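Local coordinates for protein putative HTH-type transcriptional regulator PH0061 (Pyrococcus horikoshii, PDB 2DBB) that probably acts as an AsnC-family transcriptional regulator, binding specific DNA sequences through an N-terminal helix-turn-helix domain, at residues B[28-33]-B[38-43]. Numbering follows the deposited sequence.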
loop_
_atom_site.group_PDB
_atom_site.type_symbol
_atom_site.label_atom_id
_atom_site.label_comp_id
_atom_site.label_asym_id
_atom_site.label_seq_id
_atom_site.Cartn_x
_atom_site.Cartn_y
_atom_site.Cartn_z
ATOM N N GLU B 28 1.593 -8.339 -25.108
ATOM C CA GLU B 28 2.580 -7.303 -24.811
ATOM C C GLU B 28 3.642 -7.854 -23.853
ATOM O O GLU B 28 4.837 -7.605 -24.018
ATOM C CB GLU B 28 1.908 -6.082 -24.168
ATOM C CG GLU B 28 1.058 -5.234 -25.105
ATOM C CD GLU B 28 0.333 -4.118 -24.365
ATOM O OE1 GLU B 28 -0.585 -4.424 -23.569
ATOM O OE2 GLU B 28 0.686 -2.935 -24.567
ATOM N N LEU B 29 3.204 -8.598 -22.842
ATOM C CA LEU B 29 4.139 -9.181 -21.882
ATOM C C LEU B 29 5.080 -10.152 -22.595
ATOM O O LEU B 29 6.292 -10.139 -22.366
ATOM C CB LEU B 29 3.378 -9.916 -20.775
ATOM C CG LEU B 29 2.540 -9.034 -19.845
ATOM C CD1 LEU B 29 1.648 -9.900 -18.979
ATOM C CD2 LEU B 29 3.467 -8.181 -18.989
ATOM N N ALA B 30 4.522 -10.990 -23.465
ATOM C CA ALA B 30 5.329 -11.958 -24.200
ATOM C C ALA B 30 6.381 -11.246 -25.057
ATOM O O ALA B 30 7.524 -11.693 -25.151
ATOM C CB ALA B 30 4.435 -12.841 -25.073
ATOM N N ASP B 31 5.990 -10.135 -25.670
ATOM C CA ASP B 31 6.904 -9.361 -26.503
ATOM C C ASP B 31 8.031 -8.751 -25.683
ATOM O O ASP B 31 9.193 -8.797 -26.078
ATOM C CB ASP B 31 6.147 -8.253 -27.238
ATOM C CG ASP B 31 5.223 -8.798 -28.303
ATOM O OD1 ASP B 31 5.409 -9.975 -28.682
ATOM O OD2 ASP B 31 4.328 -8.057 -28.768
ATOM N N ILE B 32 7.681 -8.167 -24.542
ATOM C CA ILE B 32 8.676 -7.562 -23.666
ATOM C C ILE B 32 9.649 -8.610 -23.124
ATOM O O ILE B 32 10.849 -8.351 -23.015
ATOM C CB ILE B 32 8.003 -6.850 -22.467
ATOM C CG1 ILE B 32 7.286 -5.585 -22.955
ATOM C CG2 ILE B 32 9.042 -6.516 -21.396
ATOM C CD1 ILE B 32 6.328 -4.975 -21.936
ATOM N N LEU B 33 9.135 -9.796 -22.806
ATOM C CA LEU B 33 9.966 -10.858 -22.241
ATOM C C LEU B 33 10.486 -11.888 -23.241
ATOM O O LEU B 33 11.060 -12.909 -22.850
ATOM C CB LEU B 33 9.201 -11.557 -21.107
ATOM C CG LEU B 33 8.858 -10.659 -19.902
ATOM C CD1 LEU B 33 7.953 -11.397 -18.931
ATOM C CD2 LEU B 33 10.143 -10.225 -19.208
ATOM N N GLN B 38 1.216 -17.774 -24.810
ATOM C CA GLN B 38 0.738 -18.957 -24.106
ATOM C C GLN B 38 1.544 -19.177 -22.825
ATOM O O GLN B 38 0.977 -19.426 -21.759
ATOM C CB GLN B 38 0.838 -20.196 -25.002
ATOM C CG GLN B 38 -0.104 -20.180 -26.205
ATOM C CD GLN B 38 0.388 -19.302 -27.352
ATOM O OE1 GLN B 38 -0.396 -18.898 -28.216
ATOM N NE2 GLN B 38 1.689 -19.014 -27.372
ATOM N N ARG B 39 2.864 -19.082 -22.929
ATOM C CA ARG B 39 3.718 -19.271 -21.764
ATOM C C ARG B 39 3.474 -18.180 -20.722
ATOM O O ARG B 39 3.528 -18.439 -19.520
ATOM C CB ARG B 39 5.193 -19.299 -22.182
ATOM C CG ARG B 39 5.520 -20.466 -23.103
ATOM C CD ARG B 39 7.015 -20.641 -23.309
ATOM N NE ARG B 39 7.303 -21.768 -24.196
ATOM C CZ ARG B 39 8.519 -22.263 -24.416
ATOM N NH1 ARG B 39 8.680 -23.289 -25.241
ATOM N NH2 ARG B 39 9.575 -21.736 -23.806
ATOM N N ILE B 40 3.202 -16.960 -21.178
ATOM C CA ILE B 40 2.928 -15.870 -20.254
ATOM C C ILE B 40 1.620 -16.172 -19.533
ATOM O O ILE B 40 1.494 -15.942 -18.331
ATOM C CB ILE B 40 2.800 -14.512 -20.986
ATOM C CG1 ILE B 40 4.186 -14.010 -21.397
ATOM C CG2 ILE B 40 2.103 -13.482 -20.082
ATOM C CD1 ILE B 40 5.133 -13.782 -20.235
ATOM N N ALA B 41 0.648 -16.693 -20.276
ATOM C CA ALA B 41 -0.650 -17.024 -19.708
ATOM C C ALA B 41 -0.482 -18.039 -18.588
ATOM O O ALA B 41 -0.994 -17.845 -17.487
ATOM C CB ALA B 41 -1.569 -17.578 -20.787
ATOM N N ARG B 42 0.245 -19.116 -18.870
ATOM C CA ARG B 42 0.479 -20.150 -17.874
ATOM C C ARG B 42 1.222 -19.614 -16.653
ATOM O O ARG B 42 0.873 -19.944 -15.519
ATOM C CB ARG B 42 1.257 -21.317 -18.486
ATOM C CG ARG B 42 0.370 -22.429 -19.049
ATOM C CD ARG B 42 0.672 -22.714 -20.514
ATOM N NE ARG B 42 2.103 -22.881 -20.754
ATOM C CZ ARG B 42 2.651 -23.029 -21.958
ATOM N NH1 ARG B 42 1.888 -23.037 -23.042
ATOM N NH2 ARG B 42 3.968 -23.153 -22.077
ATOM N N ARG B 43 2.242 -18.789 -16.878
ATOM C CA ARG B 43 3.013 -18.229 -15.773
ATOM C C ARG B 43 2.143 -17.373 -14.853
ATOM O O ARG B 43 2.156 -17.552 -13.639
ATOM C CB ARG B 43 4.183 -17.408 -16.308
ATOM C CG ARG B 43 5.309 -18.266 -16.863
ATOM C CD ARG B 43 6.420 -17.431 -17.475
ATOM N NE ARG B 43 7.623 -18.224 -17.712
ATOM C CZ ARG B 43 8.391 -18.732 -16.750
ATOM N NH1 ARG B 43 8.089 -18.528 -15.472
ATOM N NH2 ARG B 43 9.465 -19.445 -17.064
#
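The backbone oxygen of L29 accepts the amide hydrogen of L33, with N and O 2.9 Å apart, and this bond, at the end of helix 26-32, keeps both leucines on the side facing I40 on helix 37-49. The two helices are those of the predicted helix-turn-helix motif, in which the second would probably be the one that reads DNA. The contact is a compact example of how such a motif is held by apolar packing: no hydrogen bond crosses between 28-33 and 38-43, and a single branched side chain meets three residues of 28-33. The approach is close at A30, whose CA lies 6.1 Å from the CA of I40, as the small side chain of A30 probably allows. Here CG1 of I40 rests directly against the main chain, 3.7 Å from the CA of A30. The CG2 methyl of I40, set anti to its own backbone N, meets L29 at two levels, touching CB at the root and reaching 3.8 Å from CD1 at the end of that side chain. The turn about CB-CG1 (chi2 -61°) brings CD1 of I40 to L33, and the two side chains cross at about a right angle. An alanine in place of I40 would remove CG1, CG2 and CD1 and is likely to open a gap facing L29, A30 and L33, weakening the join between the helices. Y26 and T35 also touch I40, while L33 packs on Q13 and L14 of helix 9-18, tying the pair into the three-helix unit, which is predicted to bind DNA. Further along helix 37-49, R43 forms salt bridges through NH1 to D8 and D11. At the tip of the isoleucine, CD1 of I40 lies 3.9 Å from CD1 of L33, methyl to methyl.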